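Vesicular integral-membrane protein VIP36 (Canis lupus familiaris, PDB 2DUR) binds high-mannose glycans in a calcium-dependent way as an intracellular lectin and helps transport and sort the glycoproteins that carry them in the early secretory pathway. Local coordinates at residues 3-8 / 227-232; 62-67 / 203-208. All coordinates share one frame; numbering follows the deposited sequence.

Contact 1 of 2, residues 3-8 / 227-232; sequences SEHLKR and QLMVEH
A single direct hydrogen bond joins the two backbones: the amide N of Gln227 donates to the carbonyl O of His5 over 2.9 Å. His5 lies in a type I turn running from Ser3 to Leu6. Lys7, two residues on, makes a further backbone bond to Leu225, so the N-terminal segment runs alongside the last residues of strand 217-227.

Water carries the polar side-chain contacts. The Gln227 chain reaches out fully extended, CG anti to the backbone N (chi1 -179°), and its OE1 accepts from two waters. One lies 2.7 Å from Gln227 OE1 and in the plane of the His5 ring, at ND1; the other accepts from Lys7 NZ at 2.6 Å. The ammonium is therefore linked to the amide through solvent, while Lys7 CE touches Gln227 OE1 directly at 3.2 Å.

The apolar part is Met229 against the imidazole. Its CG sits over one face of His5, off-centre, 3.5 Å from His5 CE1, as a CH-pi contact; bends at chi2 and chi3 fold the thioether back, and SD comes obliquely to the ring, 4.3 Å from its centroid.

Altogether this is a partly hydrated surface contact, fastening the N-terminal segment along the exit from strand 217-227 of the legume-lectin-like beta sandwich.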
loop_
_atom_site.group_PDB
_atom_site.type_symbol
_atom_site.label_atom_id
_atom_site.label_comp_id
_atom_site.label_asym_id
_atom_site.label_seq_id
_atom_site.Cartn_x
_atom_site.Cartn_y
_atom_site.Cartn_z
ATOM N N SER A 3 8.688 18.205 6.988
ATOM C CA SER A 3 9.318 18.026 5.645
ATOM C C SER A 3 10.848 17.927 5.727
ATOM O O SER A 3 11.509 17.592 4.740
ATOM C CB SER A 3 8.893 19.154 4.698
ATOM O OG SER A 3 9.295 18.886 3.364
ATOM N N GLU A 4 11.400 18.205 6.911
ATOM C CA GLU A 4 12.841 18.046 7.170
ATOM C C GLU A 4 13.331 16.612 6.907
ATOM O O GLU A 4 14.485 16.404 6.498
ATOM C CB GLU A 4 13.185 18.450 8.615
ATOM C CG GLU A 4 14.690 18.596 8.850
ATOM C CD GLU A 4 15.089 18.705 10.315
ATOM O OE1 GLU A 4 14.207 18.895 11.192
ATOM O OE2 GLU A 4 16.310 18.594 10.586
ATOM N N HIS A 5 12.453 15.637 7.150
ATOM C CA HIS A 5 12.806 14.234 7.024
ATOM C C HIS A 5 12.102 13.573 5.837
ATOM O O HIS A 5 12.177 12.348 5.672
ATOM C CB HIS A 5 12.508 13.478 8.326
ATOM C CG HIS A 5 13.177 14.069 9.532
ATOM N ND1 HIS A 5 14.545 14.198 9.630
ATOM C CD2 HIS A 5 12.666 14.575 10.681
ATOM C CE1 HIS A 5 14.850 14.756 10.791
ATOM N NE2 HIS A 5 13.728 14.988 11.448
ATOM N N LEU A 6 11.448 14.390 5.007
ATOM C CA LEU A 6 10.930 13.906 3.712
ATOM C C LEU A 6 12.033 13.311 2.858
ATOM O O LEU A 6 13.085 13.932 2.644
ATOM C CB LEU A 6 10.240 15.032 2.929
ATOM C CG LEU A 6 9.553 14.625 1.612
ATOM C CD1 LEU A 6 8.266 13.847 1.889
ATOM C CD2 LEU A 6 9.256 15.847 0.734
ATOM N N LYS A 7 11.805 12.108 2.334
ATOM C CA LYS A 7 12.785 11.505 1.437
ATOM C C LYS A 7 12.243 11.598 0.018
ATOM O O LYS A 7 11.398 10.814 -0.377
ATOM C CB LYS A 7 13.096 10.062 1.842
ATOM C CG LYS A 7 13.928 9.979 3.125
ATOM C CD LYS A 7 15.373 10.413 2.819
ATOM C CE LYS A 7 16.101 10.880 4.053
ATOM N NZ LYS A 7 17.479 11.337 3.699
ATOM N N ARG A 8 12.691 12.603 -0.730
ATOM C CA ARG A 8 12.021 12.896 -2.004
ATOM C C ARG A 8 12.123 11.759 -3.019
ATOM O O ARG A 8 11.200 11.559 -3.831
ATOM C CB ARG A 8 12.531 14.222 -2.593
ATOM C CG ARG A 8 11.849 14.668 -3.907
ATOM C CD ARG A 8 10.387 14.972 -3.726
ATOM N NE ARG A 8 9.741 15.270 -5.004
ATOM C CZ ARG A 8 9.220 14.355 -5.822
ATOM N NH1 ARG A 8 9.275 13.059 -5.511
ATOM N NH2 ARG A 8 8.645 14.734 -6.964
ATOM N N GLN A 227 11.670 9.756 6.808
ATOM C CA GLN A 227 12.595 9.038 7.650
ATOM C C GLN A 227 12.290 9.378 9.111
ATOM O O GLN A 227 12.158 10.547 9.473
ATOM C CB GLN A 227 14.033 9.417 7.319
ATOM C CG GLN A 227 15.058 8.692 8.154
ATOM C CD GLN A 227 16.485 9.096 7.823
ATOM O OE1 GLN A 227 16.722 10.045 7.066
ATOM N NE2 GLN A 227 17.440 8.370 8.379
ATOM N N LEU A 228 12.134 8.345 9.929
ATOM C CA LEU A 228 12.026 8.520 11.368
ATOM C C LEU A 228 13.427 8.434 11.969
ATOM O O LEU A 228 14.208 7.540 11.639
ATOM C CB LEU A 228 11.108 7.445 11.967
ATOM C CG LEU A 228 9.708 7.319 11.350
ATOM C CD1 LEU A 228 8.907 6.200 12.013
ATOM C CD2 LEU A 228 8.964 8.636 11.453
ATOM N N MET A 229 13.746 9.389 12.839
ATOM C CA MET A 229 15.056 9.412 13.478
ATOM C C MET A 229 14.952 8.581 14.754
ATOM O O MET A 229 14.508 9.053 15.814
ATOM C CB MET A 229 15.517 10.849 13.758
ATOM C CG MET A 229 15.570 11.764 12.515
ATOM S SD MET A 229 16.290 11.041 11.020
ATOM C CE MET A 229 17.990 10.785 11.528
ATOM N N VAL A 230 15.335 7.323 14.618
ATOM C CA VAL A 230 15.204 6.358 15.694
ATOM C C VAL A 230 16.563 5.739 15.957
ATOM O O VAL A 230 17.264 5.290 15.033
ATOM C CB VAL A 230 14.164 5.264 15.335
ATOM C CG1 VAL A 230 14.167 4.142 16.379
ATOM C CG2 VAL A 230 12.765 5.871 15.209
ATOM N N GLU A 231 16.943 5.716 17.233
ATOM C CA GLU A 231 18.200 5.145 17.637
ATOM C C GLU A 231 18.282 3.646 17.391
ATOM O O GLU A 231 17.358 2.899 17.724
ATOM C CB GLU A 231 18.448 5.418 19.121
ATOM C CG GLU A 231 19.877 5.129 19.557
ATOM C CD GLU A 231 20.039 5.078 21.064
ATOM O OE1 GLU A 231 21.129 5.464 21.527
ATOM O OE2 GLU A 231 19.093 4.650 21.774
ATOM N N HIS A 232 19.406 3.225 16.819
ATOM C CA HIS A 232 19.813 1.823 16.848
ATOM C C HIS A 232 21.209 1.736 17.457
ATOM O O HIS A 232 22.079 2.533 17.124
ATOM C CB HIS A 232 19.789 1.214 15.449
ATOM C CG HIS A 232 18.434 1.248 14.814
ATOM N ND1 HIS A 232 17.492 0.268 15.031
ATOM C CD2 HIS A 232 17.853 2.160 13.997
ATOM C CE1 HIS A 232 16.388 0.568 14.363
ATOM N NE2 HIS A 232 16.584 1.703 13.718
HETATM O O HOH W 1 16.169 12.731 7.251
HETATM O O HOH W 2 18.998 9.613 4.977
#

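Contact 2 of 2, residues 62-67 / 203-208; sequences KDWEMH and YYFGAS
Phe205 drives its edge into one face of the Trp64 indole, while a methyl group lies over a face of its own ring. Phe205 CZ stands 3.6 Å above the indole plane, over its centre, and CE1 of Phe205 comes within 3.8 Å of Trp64 CH2. The planes are turned 89° to each other, with the centroid of Phe205 4.9 Å from that of the six-membered ring of Trp64: a T-shaped pair in which Trp64 gives the face. Tyr89 meets both rings at a slant.

These side chains come from opposite layers of the beta sandwich of the L-type lectin fold, Trp64 and Met66 from strand 64-73 in one sheet and Phe205 from strand 204-211 in the other. At their closest the CA atoms of Met66 and Phe205 are 9.4 Å apart, so the sheets meet through side chains. Leu225, on strand 217-227, touches all three residues in this buried layer.

Met66 reaches across with CG anti to its backbone N (chi1 180°), then bends at chi2 and chi3 to set its CE over the ring, 3.5 Å from Phe205 CG and offset toward the rim. SD stays farther back above the same ring, a Met-aromatic contact. On the other side of strand 64-73, His67 NE2 donates to Glu65 OE1 at 2.6 Å, almost straight and in the imidazole plane, using the oxygen's anti lone pair.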
loop_
_atom_site.group_PDB
_atom_site.type_symbol
_atom_site.label_atom_id
_atom_site.label_comp_id
_atom_site.label_asym_id
_atom_site.label_seq_id
_atom_site.Cartn_x
_atom_site.Cartn_y
_atom_site.Cartn_z
ATOM N N LYS A 62 15.628 2.073 7.912
ATOM C CA LYS A 62 15.095 1.109 8.871
ATOM C C LYS A 62 13.798 1.580 9.512
ATOM O O LYS A 62 12.949 0.771 9.898
ATOM C CB LYS A 62 16.120 0.829 9.971
ATOM C CG LYS A 62 17.419 0.225 9.489
ATOM C CD LYS A 62 18.383 0.139 10.677
ATOM C CE LYS A 62 19.745 -0.356 10.262
ATOM N NZ LYS A 62 20.464 0.629 9.415
ATOM N N ASP A 63 13.631 2.888 9.647
ATOM C CA ASP A 63 12.468 3.442 10.330
ATOM C C ASP A 63 11.822 4.506 9.458
ATOM O O ASP A 63 12.449 5.531 9.142
ATOM C CB ASP A 63 12.870 4.044 11.686
ATOM C CG ASP A 63 13.759 3.116 12.470
ATOM O OD1 ASP A 63 13.226 2.254 13.182
ATOM O OD2 ASP A 63 15.000 3.247 12.346
ATOM N N TRP A 64 10.577 4.258 9.054
ATOM C CA TRP A 64 9.942 5.134 8.078
ATOM C C TRP A 64 8.446 5.256 8.265
ATOM O O TRP A 64 7.805 4.444 8.959
ATOM C CB TRP A 64 10.276 4.683 6.653
ATOM C CG TRP A 64 10.073 3.209 6.373
ATOM C CD1 TRP A 64 11.030 2.248 6.356
ATOM C CD2 TRP A 64 8.832 2.550 6.062
ATOM N NE1 TRP A 64 10.485 1.027 6.042
ATOM C CE2 TRP A 64 9.136 1.182 5.850
ATOM C CE3 TRP A 64 7.511 2.982 5.918
ATOM C CZ2 TRP A 64 8.149 0.233 5.521
ATOM C CZ3 TRP A 64 6.512 2.037 5.605
ATOM C CH2 TRP A 64 6.849 0.684 5.397
ATOM N N GLU A 65 7.881 6.296 7.657
ATOM C CA GLU A 65 6.448 6.457 7.690
ATOM C C GLU A 65 6.027 6.983 6.344
ATOM O O GLU A 65 6.538 8.023 5.904
ATOM C CB GLU A 65 6.009 7.431 8.795
ATOM C CG GLU A 65 4.499 7.560 8.926
ATOM C CD GLU A 65 4.077 8.294 10.203
ATOM O OE1 GLU A 65 3.253 9.226 10.125
ATOM O OE2 GLU A 65 4.588 7.938 11.294
ATOM N N MET A 66 5.137 6.239 5.686
ATOM C CA MET A 66 4.599 6.627 4.369
ATOM C C MET A 66 3.197 7.212 4.504
ATOM O O MET A 66 2.316 6.620 5.119
ATOM C CB MET A 66 4.541 5.388 3.443
ATOM C CG MET A 66 3.983 5.707 2.032
ATOM S SD MET A 66 5.170 6.623 1.021
ATOM C CE MET A 66 6.141 5.311 0.279
ATOM N N HIS A 67 2.981 8.405 3.942
ATOM C CA HIS A 67 1.655 8.977 3.910
ATOM C C HIS A 67 1.124 8.941 2.494
ATOM O O HIS A 67 1.777 9.416 1.571
ATOM C CB HIS A 67 1.670 10.437 4.357
ATOM C CG HIS A 67 2.071 10.617 5.780
ATOM N ND1 HIS A 67 2.233 11.862 6.352
ATOM C CD2 HIS A 67 2.360 9.712 6.745
ATOM C CE1 HIS A 67 2.600 11.711 7.615
ATOM N NE2 HIS A 67 2.681 10.420 7.880
ATOM N N TYR A 203 13.991 -3.091 0.045
ATOM C CA TYR A 203 12.780 -3.411 -0.722
ATOM C C TYR A 203 12.242 -2.151 -1.430
ATOM O O TYR A 203 12.712 -1.034 -1.170
ATOM C CB TYR A 203 11.723 -4.037 0.207
ATOM C CG TYR A 203 11.870 -5.534 0.453
ATOM C CD1 TYR A 203 13.004 -6.232 0.060
ATOM C CD2 TYR A 203 10.841 -6.251 1.114
ATOM C CE1 TYR A 203 13.123 -7.620 0.287
ATOM C CE2 TYR A 203 10.951 -7.616 1.365
ATOM C CZ TYR A 203 12.080 -8.306 0.933
ATOM O OH TYR A 203 12.168 -9.653 1.185
ATOM N N TYR A 204 11.258 -2.334 -2.318
ATOM C CA TYR A 204 10.687 -1.249 -3.123
ATOM C C TYR A 204 9.303 -0.837 -2.687
ATOM O O TYR A 204 8.452 -1.694 -2.428
ATOM C CB TYR A 204 10.591 -1.695 -4.610
ATOM C CG TYR A 204 11.917 -1.949 -5.238
ATOM C CD1 TYR A 204 12.460 -3.227 -5.252
ATOM C CD2 TYR A 204 12.641 -0.902 -5.841
ATOM C CE1 TYR A 204 13.699 -3.467 -5.824
ATOM C CE2 TYR A 204 13.881 -1.136 -6.405
ATOM C CZ TYR A 204 14.404 -2.426 -6.397
ATOM O OH TYR A 204 15.634 -2.682 -6.965
ATOM N N PHE A 205 9.046 0.471 -2.619
ATOM C CA PHE A 205 7.680 0.927 -2.442
ATOM C C PHE A 205 6.940 0.893 -3.772
ATOM O O PHE A 205 7.485 1.251 -4.816
ATOM C CB PHE A 205 7.617 2.343 -1.860
ATOM C CG PHE A 205 8.025 2.389 -0.414
ATOM C CD1 PHE A 205 7.154 1.910 0.546
ATOM C CD2 PHE A 205 9.282 2.875 -0.038
ATOM C CE1 PHE A 205 7.496 1.925 1.891
ATOM C CE2 PHE A 205 9.646 2.896 1.326
ATOM C CZ PHE A 205 8.743 2.417 2.273
ATOM N N GLY A 206 5.698 0.468 -3.702
ATOM C CA GLY A 206 4.827 0.430 -4.894
ATOM C C GLY A 206 3.369 0.596 -4.516
ATOM O O GLY A 206 2.996 0.520 -3.340
ATOM N N ALA A 207 2.521 0.845 -5.518
ATOM C CA ALA A 207 1.077 0.878 -5.281
ATOM C C ALA A 207 0.452 0.277 -6.530
ATOM O O ALA A 207 0.982 0.446 -7.633
ATOM C CB ALA A 207 0.546 2.320 -5.055
ATOM N N SER A 208 -0.660 -0.422 -6.340
ATOM C CA SER A 208 -1.364 -1.012 -7.463
ATOM C C SER A 208 -2.855 -1.064 -7.205
ATOM O O SER A 208 -3.344 -0.887 -6.080
ATOM C CB SER A 208 -0.795 -2.415 -7.771
ATOM O OG SER A 208 -1.051 -3.299 -6.684
#

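Overall arrangement
From the N terminus, the chain leaves residues 3-8 and passes through most of both sheets before 227-232 returns to close contact 1. Contact 2 is nested inside that long loop: it opens at 62-67, entering strand 64-73, and closes at 203-208, entering strand 204-211. Contact 2 joins the two sheets through the interior, whereas contact 1 lies on the surface and ties the N-terminal segment to the end of strand 217-227, the neighbour of strand 64-73. Asp63 links the two directly: its carbonyl O is 2.9 Å from Leu228 N, and OD2 hydrogen-bonds His232 NE2. The centres of contact 1 and contact 2 are about 13 Å apart.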